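Local atomic coordinates of tapirin (Caldicellulosiruptor hydrothermalis, PDB entry 6N2C), a protein that probably binds cellulose and so may help its thermophilic bacterium adhere to plant biomass, through a zinc-containing beta-helix domain. Residues A[187-192]-A[206-211]; A[191-196]-A[538-543]; A[469-474]-A[485-490]; A[515-520]-A[534-539]. One frame throughout, in Å; residues are numbered along the deposited sequence. Where two conformers were deposited one is given.

Contact 1 (A[187-192]-A[206-211]); sequences GLFSSD and NMYSSS
Phe189 and Tyr208 lie side by side, with their rings near parallel but slid apart. The planes are inclined by 18° and the ring centres are 4.7 Å apart, so overlap is slight. Tyr208 CD1 sits over one face of the Phe189 ring, near its rim, 3.3 Å from Phe189 CE2. Both rings lean the same way because each CG is anti to the backbone N (chi1 178° for Phe189, 171° for Tyr208). An alanine at Phe189 is likely to leave that side of the Tyr208 ring without its aromatic neighbour and open a gap toward Ile536. Leu188 and Met207 point to the other side of the sheet, where Leu188 CD1 is 4.2 Å from Met207 SD.

Phe189 with Tyr208 and Ser190 with Ser209 set the parallel register. Tyr208 N donates to Leu188 O, and Ser190 N donates to Tyr208 O at 2.9 Å. Beyond the strands, Asp192 O takes the amide of Ser211 N at 2.7 Å, from above its carbonyl plane. Ser190 OG accepts from Asp192 N at 2.9 Å, which makes an ST turn. The same hydroxyl is also bonded to Gly539 O, so it ties this turn to the loop after strand 534-537. A water links Ser191 O to Ser210 OG, and Asn236 ND2 is a further partner of that hydroxyl.

Strand 534-537 flanks 187-192 through backbone bonds to Gly187, Phe189 and Ser191. Like side chains, aromatic on aromatic and apolar on apolar, stacked on successive parallel strands are characteristic of a parallel beta-helix; here they build one wall of the tapirin domain.

Contact 2 (A[191-196]-A[538-543]); sequences SDKIIF and NGSLQF
Ile194 and Leu541 lie side by side on the buried side of two short parallel strands. Ile194 CG2 comes to 4.1 Å from Leu541 CD2. Next along, Phe196 and Phe543 point the same way, with ring planes 17° apart but slid so that they barely overlap. Phe196 CE1 and Phe543 CE1 are 3.6 Å apart. Ile194 CG2 also covers one face of the Phe196 ring, toward its rim. This branch lies anti to the backbone N (chi1 -59°, measured to CG1), which leaves CG1 beside that N. Leu548 and Ile550 pack on Phe543 from strand 548-552, so this half is closely filled.

Backbone bonds fix the register. Ile195 N donates to Leu541 O at 2.8 Å. Phe543 N meets Ile195 O almost straight, with an angle of 173° at the hydrogen, and that oxygen also lies in plane at the edge of the Phe543 ring.

The opposite side is looser and partly exposed. Ile195 runs beside Gln542, whose chain bends at chi2 and lays its amide along the isoleucine, with NE2 of Gln542 3.8 Å from CG2 of Ile195. At the corner the contact turns polar. Ser540 OG accepts from Lys193 N at 3.1 Å. A water donates to Asp192 OD2 and accepts from Ser540 N, bridging the two residues. The amine of Lys193 turns away to Ser211 OG.

An apolar stack on the inner side, with polar and hydrated residues outside and at the corner, is characteristic of neighbouring coils of a parallel beta-helix.

Contact 3 (A[469-474]-A[485-490]); sequences DNIVED and SLVSTG
Val487 and Ile471 meet where a loop packs against strand 483-488, an outermost strand of the parallel beta-helix. Val487 CG1 lies 4.0 Å from Ile471 CG1, and the two side chains cross obliquely. The Val487 carbonyl receives a CA-H...O contact from Asp474. Val487 also packs on Leu559 and Leu563 of helix 557-565, so loop and helix share this cover.

At Ser488 the backbone oxygen touches Ile471 CG2 at 3.6 Å. The Ser488 hydroxyl accepts from Gly490 N, forming an ST turn, and it is also bonded to Asp495 OD2. A water donates to it as well.

Thr489 carries the polar grip. Its backbone N donates to Asp474 OD1 at 2.8 Å, with a nearly straight angle of 168°. Its hydroxyl, set between backbone N and carbonyl carbon (chi1 57°), reaches the same oxygen. Thus one carboxylate oxygen takes two donors from one residue. An alanine in place of Asp474 would probably leave Thr489 N without this acceptor and the Thr489 hydroxyl with little more than a weak bond to Gln491 N. Thr489 CG2 rests 3.7 Å from Glu473 N. Thr489 OG1 approaches Asp474 OD1 on the syn side at 3.0 Å, 27° out of the carboxylate plane.

Contact 4 (A[515-520]-A[534-539]); sequences FVITKS and VLIANG
Ile517 and Ile536 lie side by side and point the same way, their CG2 atoms 4.0 Å apart. On the same side of the sheet Phe515 and Val534 cross at a slant. Val534 CG2 lies in plane at the edge of the Phe515 ring, 4.0 Å from Phe515 CD1. The ring is brought there with its CG beside the backbone N (chi1 -59°). Leu559 of helix 557-565 packs on Phe515 and Ile517. The loop residues Leu468 and Ile466 touch Ile517 and Ile536.

The other side carries Val516 against Leu535 and Thr518 against Ala537. Leu535 CD2 reaches across to Val516, 4.0 Å from its CB. Thr518 turns its methyl to the neighbour, with CG2 3.9 Å from Ala537 CB, while OG1 is anti to the backbone N (chi1 -179°). That hydroxyl has a weak bond to Ser488 O on the next strand. Ile522 touches Val516, Leu535 and Ala537.

Parallel backbone bonds hold the pairs in step. Val516 N gives a nearly straight bond to Val534 O, at 3.0 Å and 172°. Past the strands, Gly539 N donates to Ser520 O at 2.9 Å from well above the carbonyl plane. A water joins Lys519 O to Asn538 ND2, while Asn538 OD1 is bonded to Ser191 OG. Lys519 NZ bonds to Ile471 O.

Mostly apolar side chains cover both sides, with the Thr518 hydroxyl as a polar exception. Alternate amides and carbonyls bond across the pair, and the backbones of Phe515, Ile517 and Lys519 bond to strand 483-488. This suggests a largely apolar, buried wall whose polar, hydrated groups lie at the turn.

From the N terminus, strand 186-190 passes through a corner into strand 194-195, so contacts 1 and 2 share Ser191 and Asp192. Contact 1 closes a short loop onto the following coil at 206-211. Contact 2 closes a very long one, bringing 191-196 against 538-543 across most of the modelled domain. Contacts 3 and 4 both close short loops, in series, and contact 3 falls within the long span of contact 2. Contact 4 ends on Asn538 and Gly539, which contact 2 also uses. Leu486 N to Phe515 O joins two late strands, and Phe189 O to Ala537 N ties the late strands to the first one.

Contact 1 (A[187-192]-A[206-211])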
loop_
_atom_site.group_PDB
_atom_site.type_symbol
_atom_site.label_atom_id
_atom_site.label_comp_id
_atom_site.label_asym_id
_atom_site.label_seq_id
_atom_site.Cartn_x
_atom_site.Cartn_y
_atom_site.Cartn_z
ATOM N N GLY A 187 -3.933 2.114 17.444
ATOM C CA GLY A 187 -3.465 1.071 18.279
ATOM C C GLY A 187 -1.953 1.034 18.442
ATOM O O GLY A 187 -1.429 0.608 19.483
ATOM N N LEU A 188 -1.256 1.459 17.390
ATOM C CA LEU A 188 0.250 1.502 17.372
ATOM C C LEU A 188 0.640 2.810 16.696
ATOM O O LEU A 188 0.144 3.184 15.603
ATOM C CB LEU A 188 0.878 0.258 16.635
ATOM C CG LEU A 188 0.416 -1.079 17.153
ATOM C CD1 LEU A 188 0.907 -2.148 16.208
ATOM C CD2 LEU A 188 0.869 -1.363 18.542
ATOM N N PHE A 189 1.557 3.543 17.362
ATOM C CA PHE A 189 2.091 4.798 16.781
ATOM C C PHE A 189 3.548 4.885 17.115
ATOM O O PHE A 189 3.922 4.649 18.276
ATOM C CB PHE A 189 1.399 5.940 17.429
ATOM C CG PHE A 189 1.870 7.256 16.991
ATOM C CD1 PHE A 189 3.060 7.784 17.529
ATOM C CD2 PHE A 189 1.128 8.051 16.158
ATOM C CE1 PHE A 189 3.482 9.096 17.179
ATOM C CE2 PHE A 189 1.576 9.349 15.778
ATOM C CZ PHE A 189 2.771 9.836 16.233
ATOM N N SER A 190 4.370 5.224 16.111
ATOM C CA SER A 190 5.761 5.548 16.433
ATOM C C SER A 190 6.204 6.746 15.628
ATOM O O SER A 190 5.917 6.779 14.434
ATOM C CB SER A 190 6.686 4.362 16.135
ATOM O OG SER A 190 8.068 4.746 16.363
ATOM N N SER A 191 6.934 7.683 16.263
ATOM C CA SER A 191 7.606 8.707 15.525
ATOM C C SER A 191 8.915 8.273 14.943
ATOM O O SER A 191 9.586 9.132 14.347
ATOM C CB SER A 191 7.816 9.945 16.321
ATOM O OG SER A 191 6.642 10.441 16.846
ATOM N N ASP A 192 9.264 7.017 15.102
ATOM C CA ASP A 192 10.393 6.442 14.324
ATOM C C ASP A 192 9.963 5.186 13.641
ATOM O O ASP A 192 9.078 5.285 12.794
ATOM C CB ASP A 192 11.582 6.346 15.270
ATOM C CG ASP A 192 12.938 6.095 14.534
ATOM O OD1 ASP A 192 12.990 6.095 13.330
ATOM O OD2 ASP A 192 13.944 6.082 15.242
ATOM N N ASN A 206 -6.349 2.290 13.583
ATOM C CA ASN A 206 -5.291 3.017 12.837
ATOM C C ASN A 206 -3.903 2.763 13.317
ATOM O O ASN A 206 -3.693 2.527 14.503
ATOM C CB ASN A 206 -5.681 4.473 12.776
ATOM C CG ASN A 206 -7.021 4.653 12.063
ATOM O OD1 ASN A 206 -7.265 4.011 11.031
ATOM N ND2 ASN A 206 -7.940 5.521 12.597
ATOM N N MET A 207 -2.894 2.868 12.397
ATOM C CA MET A 207 -1.513 2.659 12.773
ATOM C C MET A 207 -0.674 3.663 12.012
ATOM O O MET A 207 -0.998 3.991 10.857
ATOM C CB MET A 207 -1.057 1.211 12.366
ATOM C CG MET A 207 0.435 0.984 12.493
ATOM S SD MET A 207 0.970 -0.795 12.253
ATOM C CE MET A 207 -0.681 -1.406 11.853
ATOM N N TYR A 208 0.220 4.331 12.739
ATOM C CA TYR A 208 1.092 5.300 12.161
ATOM C C TYR A 208 2.543 4.995 12.507
ATOM O O TYR A 208 2.907 4.644 13.648
ATOM C CB TYR A 208 0.788 6.734 12.694
ATOM C CG TYR A 208 1.786 7.822 12.311
ATOM C CD1 TYR A 208 2.962 8.084 13.046
ATOM C CD2 TYR A 208 1.536 8.652 11.278
ATOM C CE1 TYR A 208 3.858 9.030 12.610
ATOM C CE2 TYR A 208 2.413 9.617 10.863
ATOM C CZ TYR A 208 3.573 9.818 11.579
ATOM O OH TYR A 208 4.461 10.812 11.198
ATOM N N SER A 209 3.438 5.196 11.521
ATOM C CA SER A 209 4.857 5.206 11.808
ATOM C C SER A 209 5.470 6.297 10.994
ATOM O O SER A 209 5.008 6.599 9.880
ATOM C CB SER A 209 5.435 3.841 11.386
ATOM O OG SER A 209 6.733 3.667 11.887
ATOM N N SER A 210 6.566 6.900 11.476
ATOM C CA SER A 210 7.222 7.896 10.687
ATOM C C SER A 210 8.232 7.173 9.746
ATOM O O SER A 210 8.208 7.387 8.526
ATOM C CB SER A 210 7.956 8.912 11.614
ATOM O OG SER A 210 8.696 9.836 10.776
ATOM N N SER A 211 9.103 6.333 10.321
ATOM C CA SER A 211 10.020 5.586 9.522
ATOM C C SER A 211 9.450 4.209 9.246
ATOM O O SER A 211 8.237 3.984 9.440
ATOM C CB SER A 211 11.434 5.631 10.185
ATOM O OG SER A 211 12.362 4.879 9.380
HETATM O O HOH W 1 9.013 11.693 13.287
#

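Contact 2 (A[191-196]-A[538-543])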
loop_
_atom_site.group_PDB
_atom_site.type_symbol
_atom_site.label_atom_id
_atom_site.label_comp_id
_atom_site.label_asym_id
_atom_site.label_seq_id
_atom_site.Cartn_x
_atom_site.Cartn_y
_atom_site.Cartn_z
ATOM N N SER A 191 6.934 7.683 16.263
ATOM C CA SER A 191 7.606 8.707 15.525
ATOM C C SER A 191 8.915 8.273 14.943
ATOM O O SER A 191 9.586 9.132 14.347
ATOM C CB SER A 191 7.816 9.945 16.321
ATOM O OG SER A 191 6.642 10.441 16.846
ATOM N N ASP A 192 9.264 7.017 15.102
ATOM C CA ASP A 192 10.393 6.442 14.324
ATOM C C ASP A 192 9.963 5.186 13.641
ATOM O O ASP A 192 9.078 5.285 12.794
ATOM C CB ASP A 192 11.582 6.346 15.270
ATOM C CG ASP A 192 12.938 6.095 14.534
ATOM O OD1 ASP A 192 12.990 6.095 13.330
ATOM O OD2 ASP A 192 13.944 6.082 15.242
ATOM N N LYS A 193 10.509 4.026 13.945
ATOM C CA LYS A 193 10.159 2.792 13.268
ATOM C C LYS A 193 9.186 1.924 14.016
ATOM O O LYS A 193 9.057 2.067 15.226
ATOM C CB LYS A 193 11.397 1.914 13.083
ATOM C CG LYS A 193 12.358 2.473 12.021
ATOM C CD LYS A 193 13.723 1.794 12.155
ATOM C CE LYS A 193 14.871 2.636 11.541
ATOM N NZ LYS A 193 14.567 3.179 10.187
ATOM N N ILE A 194 8.533 1.016 13.301
ATOM C CA ILE A 194 7.817 -0.072 13.903
ATOM C C ILE A 194 8.421 -1.376 13.403
ATOM O O ILE A 194 8.364 -1.642 12.241
ATOM C CB ILE A 194 6.335 -0.095 13.698
ATOM C CG1 ILE A 194 5.711 1.197 14.254
ATOM C CG2 ILE A 194 5.717 -1.248 14.457
ATOM C CD1 ILE A 194 4.194 1.257 14.010
ATOM N N ILE A 195 9.085 -2.075 14.315
ATOM C CA ILE A 195 9.784 -3.310 14.004
ATOM C C ILE A 195 9.132 -4.488 14.591
ATOM O O ILE A 195 9.258 -4.715 15.796
ATOM C CB ILE A 195 11.292 -3.244 14.330
ATOM C CG1 ILE A 195 11.881 -1.922 13.820
ATOM C CG2 ILE A 195 11.996 -4.467 13.728
ATOM C CD1 ILE A 195 13.171 -1.545 14.437
ATOM N N PHE A 196 8.432 -5.264 13.756
ATOM C CA PHE A 196 7.702 -6.411 14.213
ATOM C C PHE A 196 8.701 -7.613 14.326
ATOM O O PHE A 196 9.886 -7.431 14.340
ATOM C CB PHE A 196 6.517 -6.710 13.331
ATOM C CG PHE A 196 5.371 -5.708 13.478
ATOM C CD1 PHE A 196 4.632 -5.643 14.669
ATOM C CD2 PHE A 196 4.990 -4.897 12.454
ATOM C CE1 PHE A 196 3.568 -4.789 14.817
ATOM C CE2 PHE A 196 3.908 -4.004 12.640
ATOM C CZ PHE A 196 3.229 -3.944 13.824
ATOM N N ASN A 538 7.421 7.945 20.948
ATOM C CA ASN A 538 8.172 8.906 20.096
ATOM C C ASN A 538 9.391 8.221 19.521
ATOM O O ASN A 538 9.813 8.579 18.413
ATOM C CB ASN A 538 8.613 10.061 20.955
ATOM C CG ASN A 538 8.698 11.354 20.199
ATOM O OD1 ASN A 538 7.816 11.718 19.393
ATOM N ND2 ASN A 538 9.683 12.153 20.598
ATOM N N GLY A 539 9.965 7.232 20.223
ATOM C CA GLY A 539 10.999 6.417 19.675
ATOM C C GLY A 539 10.404 5.225 18.984
ATOM O O GLY A 539 9.191 5.141 18.828
ATOM N N SER A 540 11.251 4.323 18.543
ATOM C CA SER A 540 10.790 3.160 17.827
ATOM C C SER A 540 10.021 2.176 18.696
ATOM O O SER A 540 10.329 1.992 19.880
ATOM C CB SER A 540 11.945 2.369 17.176
ATOM O OG SER A 540 12.497 3.157 16.138
ATOM N N LEU A 541 9.114 1.485 18.041
ATOM C CA LEU A 541 8.402 0.413 18.637
ATOM C C LEU A 541 8.950 -0.928 18.151
ATOM O O LEU A 541 8.766 -1.327 16.963
ATOM C CB LEU A 541 6.915 0.542 18.303
ATOM C CG LEU A 541 6.059 -0.596 18.720
ATOM C CD1 LEU A 541 6.085 -0.845 20.225
ATOM C CD2 LEU A 541 4.655 -0.305 18.275
ATOM N N GLN A 542 9.575 -1.647 19.074
ATOM C CA GLN A 542 10.340 -2.885 18.679
ATOM C C GLN A 542 9.834 -3.995 19.454
ATOM O O GLN A 542 9.796 -3.909 20.702
ATOM C CB GLN A 542 11.816 -2.659 18.931
ATOM C CG GLN A 542 12.700 -3.864 18.749
ATOM C CD GLN A 542 13.875 -3.609 17.820
ATOM O OE1 GLN A 542 14.559 -2.549 17.911
ATOM N NE2 GLN A 542 14.086 -4.552 16.877
ATOM N N PHE A 543 9.426 -5.047 18.768
ATOM C CA PHE A 543 8.983 -6.254 19.406
ATOM C C PHE A 543 10.190 -7.183 19.500
ATOM O O PHE A 543 10.726 -7.584 18.465
ATOM C CB PHE A 543 7.837 -6.896 18.648
ATOM C CG PHE A 543 6.599 -6.018 18.691
ATOM C CD1 PHE A 543 6.419 -4.939 17.802
ATOM C CD2 PHE A 543 5.665 -6.207 19.687
ATOM C CE1 PHE A 543 5.299 -4.114 17.852
ATOM C CE2 PHE A 543 4.555 -5.358 19.758
ATOM C CZ PHE A 543 4.361 -4.296 18.853
HETATM O O HOH W 2 14.009 5.585 17.869
#

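Contact 3 (A[469-474]-A[485-490])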
loop_
_atom_site.group_PDB
_atom_site.type_symbol
_atom_site.label_atom_id
_atom_site.label_comp_id
_atom_site.label_asym_id
_atom_site.label_seq_id
_atom_site.Cartn_x
_atom_site.Cartn_y
_atom_site.Cartn_z
ATOM N N ASP A 469 5.959 15.517 22.690
ATOM C CA ASP A 469 6.827 16.447 23.429
ATOM C C ASP A 469 6.102 17.194 24.508
ATOM O O ASP A 469 6.782 17.875 25.310
ATOM C CB ASP A 469 7.507 17.431 22.475
ATOM C CG ASP A 469 8.655 16.787 21.673
ATOM O OD1 ASP A 469 9.122 15.673 21.987
ATOM O OD2 ASP A 469 9.142 17.448 20.768
ATOM N N ASN A 470 4.752 17.121 24.566
ATOM C CA ASN A 470 3.978 17.711 25.620
ATOM C C ASN A 470 3.939 16.801 26.857
ATOM O O ASN A 470 3.246 17.142 27.814
ATOM C CB ASN A 470 2.603 18.146 25.175
ATOM C CG ASN A 470 2.662 19.369 24.312
ATOM O OD1 ASN A 470 3.722 20.070 24.305
ATOM N ND2 ASN A 470 1.549 19.736 23.667
ATOM N N ILE A 471 4.625 15.652 26.839
ATOM C CA ILE A 471 4.772 14.839 28.026
ATOM C C ILE A 471 5.965 15.435 28.808
ATOM O O ILE A 471 7.115 15.208 28.415
ATOM C CB ILE A 471 5.063 13.366 27.708
ATOM C CG1 ILE A 471 3.948 12.718 26.887
ATOM C CG2 ILE A 471 5.321 12.593 28.947
ATOM C CD1 ILE A 471 4.385 11.453 26.261
ATOM N N VAL A 472 5.660 16.194 29.886
ATOM C CA VAL A 472 6.705 16.831 30.736
ATOM C C VAL A 472 6.744 16.226 32.123
ATOM O O VAL A 472 7.576 16.610 32.931
ATOM C CB VAL A 472 6.525 18.373 30.755
ATOM C CG1 VAL A 472 6.598 18.887 29.335
ATOM C CG2 VAL A 472 5.207 18.793 31.408
ATOM N N GLU A 473 5.808 15.307 32.412
ATOM C CA GLU A 473 5.722 14.589 33.687
ATOM C C GLU A 473 5.356 13.158 33.407
ATOM O O GLU A 473 4.695 12.866 32.395
ATOM C CB GLU A 473 4.645 15.228 34.621
ATOM C CG GLU A 473 3.171 14.876 34.387
ATOM C CD GLU A 473 2.216 15.419 35.483
ATOM O OE1 GLU A 473 2.713 16.153 36.408
ATOM O OE2 GLU A 473 0.980 15.113 35.436
ATOM N N ASP A 474 5.748 12.257 34.295
ATOM C CA ASP A 474 5.223 10.918 34.240
ATOM C C ASP A 474 3.822 10.839 34.897
ATOM O O ASP A 474 3.525 11.594 35.876
ATOM C CB ASP A 474 6.121 9.935 34.993
ATOM C CG ASP A 474 7.484 9.769 34.366
ATOM O OD1 ASP A 474 7.712 10.154 33.181
ATOM O OD2 ASP A 474 8.345 9.185 35.046
ATOM N N SER A 485 -1.934 1.766 32.868
ATOM C CA SER A 485 -1.491 2.836 31.927
ATOM C C SER A 485 -0.148 3.359 32.375
ATOM O O SER A 485 0.225 3.234 33.547
ATOM C CB SER A 485 -2.477 3.998 31.830
ATOM O OG SER A 485 -3.822 3.616 31.528
ATOM N N LEU A 486 0.587 3.944 31.413
ATOM C CA LEU A 486 1.812 4.656 31.664
ATOM C C LEU A 486 1.940 5.762 30.642
ATOM O O LEU A 486 1.884 5.516 29.419
ATOM C CB LEU A 486 3.008 3.674 31.615
ATOM C CG LEU A 486 4.408 4.289 31.593
ATOM C CD1 LEU A 486 4.641 5.005 32.917
ATOM C CD2 LEU A 486 5.513 3.322 31.176
ATOM N N VAL A 487 2.158 7.008 31.164
ATOM C CA VAL A 487 2.523 8.171 30.391
ATOM C C VAL A 487 3.932 8.487 30.897
ATOM O O VAL A 487 4.062 8.766 32.082
ATOM C CB VAL A 487 1.598 9.395 30.519
ATOM C CG1 VAL A 487 1.933 10.454 29.454
ATOM C CG2 VAL A 487 0.101 8.999 30.307
ATOM N N SER A 488 4.932 8.356 29.979
ATOM C CA SER A 488 6.324 8.369 30.377
ATOM C C SER A 488 7.131 9.402 29.644
ATOM O O SER A 488 7.019 9.508 28.431
ATOM C CB SER A 488 6.927 7.015 30.169
ATOM O OG SER A 488 8.303 6.982 30.660
ATOM N N THR A 489 7.992 10.124 30.400
ATOM C CA THR A 489 8.963 11.043 29.805
ATOM C C THR A 489 10.124 10.231 29.247
ATOM O O THR A 489 10.933 10.790 28.468
ATOM C CB THR A 489 9.524 12.067 30.819
ATOM O OG1 THR A 489 10.104 11.338 31.893
ATOM C CG2 THR A 489 8.486 13.008 31.356
ATOM N N GLY A 490 10.266 8.957 29.593
ATOM C CA GLY A 490 11.374 8.162 29.152
ATOM C C GLY A 490 12.641 8.313 30.014
ATOM O O GLY A 490 13.647 7.750 29.693
HETATM O O HOH W 3 10.382 8.221 32.812
#

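Contact 4 (A[515-520]-A[534-539])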
loop_
_atom_site.group_PDB
_atom_site.type_symbol
_atom_site.label_atom_id
_atom_site.label_comp_id
_atom_site.label_asym_id
_atom_site.label_seq_id
_atom_site.Cartn_x
_atom_site.Cartn_y
_atom_site.Cartn_z
ATOM N N PHE A 515 -1.744 0.233 28.352
ATOM C CA PHE A 515 -1.739 1.461 27.558
ATOM C C PHE A 515 -0.450 2.225 27.864
ATOM O O PHE A 515 -0.245 2.667 29.006
ATOM C CB PHE A 515 -2.986 2.306 27.906
ATOM C CG PHE A 515 -4.235 1.593 27.651
ATOM C CD1 PHE A 515 -4.817 1.548 26.407
ATOM C CD2 PHE A 515 -4.840 0.846 28.700
ATOM C CE1 PHE A 515 -5.994 0.848 26.171
ATOM C CE2 PHE A 515 -5.964 0.136 28.443
ATOM C CZ PHE A 515 -6.560 0.160 27.235
ATOM N N VAL A 516 0.390 2.378 26.846
ATOM C CA VAL A 516 1.688 3.062 26.958
ATOM C C VAL A 516 1.785 4.231 26.024
ATOM O O VAL A 516 1.568 4.098 24.815
ATOM C CB VAL A 516 2.847 2.076 26.768
ATOM C CG1 VAL A 516 4.162 2.805 26.970
ATOM C CG2 VAL A 516 2.773 0.946 27.720
ATOM N N ILE A 517 2.085 5.426 26.566
ATOM C CA ILE A 517 2.290 6.604 25.781
ATOM C C ILE A 517 3.611 7.215 26.236
ATOM O O ILE A 517 3.671 7.653 27.416
ATOM C CB ILE A 517 1.175 7.619 25.928
ATOM C CG1 ILE A 517 -0.207 7.013 25.545
ATOM C CG2 ILE A 517 1.466 8.823 24.993
ATOM C CD1 ILE A 517 -0.909 6.376 26.745
ATOM N N THR A 518 4.614 7.283 25.367
ATOM C CA THR A 518 5.970 7.580 25.910
ATOM C C THR A 518 6.832 8.349 24.979
ATOM O O THR A 518 6.633 8.311 23.756
ATOM C CB THR A 518 6.703 6.317 26.279
ATOM O OG1 THR A 518 8.014 6.659 26.824
ATOM C CG2 THR A 518 6.922 5.374 25.122
ATOM N N LYS A 519 7.645 9.263 25.553
ATOM C CA LYS A 519 8.640 9.978 24.753
ATOM C C LYS A 519 9.829 9.118 24.387
ATOM O O LYS A 519 10.608 9.479 23.510
ATOM C CB LYS A 519 9.184 11.157 25.516
ATOM C CG LYS A 519 8.259 12.282 25.693
ATOM C CD LYS A 519 8.962 13.698 25.831
ATOM C CE LYS A 519 9.701 13.835 27.126
ATOM N NZ LYS A 519 9.922 15.285 27.519
ATOM N N SER A 520 10.025 7.996 25.033
ATOM C CA SER A 520 11.042 6.992 24.695
ATOM C C SER A 520 10.550 6.142 23.523
ATOM O O SER A 520 9.455 6.383 22.985
ATOM C CB SER A 520 11.400 6.074 25.920
ATOM O OG SER A 520 10.337 5.186 26.315
ATOM N N VAL A 534 -2.941 -0.118 23.656
ATOM C CA VAL A 534 -2.426 0.871 22.714
ATOM C C VAL A 534 -0.927 1.035 23.101
ATOM O O VAL A 534 -0.569 1.096 24.296
ATOM C CB VAL A 534 -3.199 2.226 22.832
ATOM C CG1 VAL A 534 -2.537 3.355 22.243
ATOM C CG2 VAL A 534 -4.663 2.134 22.469
ATOM N N LEU A 535 -0.069 1.186 22.090
ATOM C CA LEU A 535 1.359 1.496 22.282
ATOM C C LEU A 535 1.721 2.670 21.392
ATOM O O LEU A 535 1.579 2.570 20.147
ATOM C CB LEU A 535 2.229 0.295 21.958
ATOM C CG LEU A 535 1.997 -0.998 22.711
ATOM C CD1 LEU A 535 2.824 -2.150 22.082
ATOM C CD2 LEU A 535 2.189 -0.911 24.201
ATOM N N ILE A 536 2.143 3.785 22.040
ATOM C CA ILE A 536 2.353 5.114 21.384
ATOM C C ILE A 536 3.705 5.549 21.869
ATOM O O ILE A 536 3.899 5.759 23.090
ATOM C CB ILE A 536 1.269 6.118 21.728
ATOM C CG1 ILE A 536 -0.067 5.596 21.133
ATOM C CG2 ILE A 536 1.630 7.488 21.174
ATOM C CD1 ILE A 536 -1.261 6.419 21.484
ATOM N N ALA A 537 4.608 5.706 20.905
ATOM C CA ALA A 537 6.029 6.024 21.237
ATOM C C ALA A 537 6.618 7.045 20.333
ATOM O O ALA A 537 6.360 7.127 19.120
ATOM C CB ALA A 537 6.866 4.758 21.267
ATOM N N ASN A 538 7.421 7.945 20.948
ATOM C CA ASN A 538 8.172 8.906 20.096
ATOM C C ASN A 538 9.391 8.221 19.521
ATOM O O ASN A 538 9.813 8.579 18.413
ATOM C CB ASN A 538 8.613 10.061 20.955
ATOM C CG ASN A 538 8.698 11.354 20.199
ATOM O OD1 ASN A 538 7.816 11.718 19.393
ATOM N ND2 ASN A 538 9.683 12.153 20.598
ATOM N N GLY A 539 9.965 7.232 20.223
ATOM C CA GLY A 539 10.999 6.417 19.675
ATOM C C GLY A 539 10.404 5.225 18.984
ATOM O O GLY A 539 9.191 5.141 18.828
HETATM O O HOH W 4 11.458 12.441 22.549
#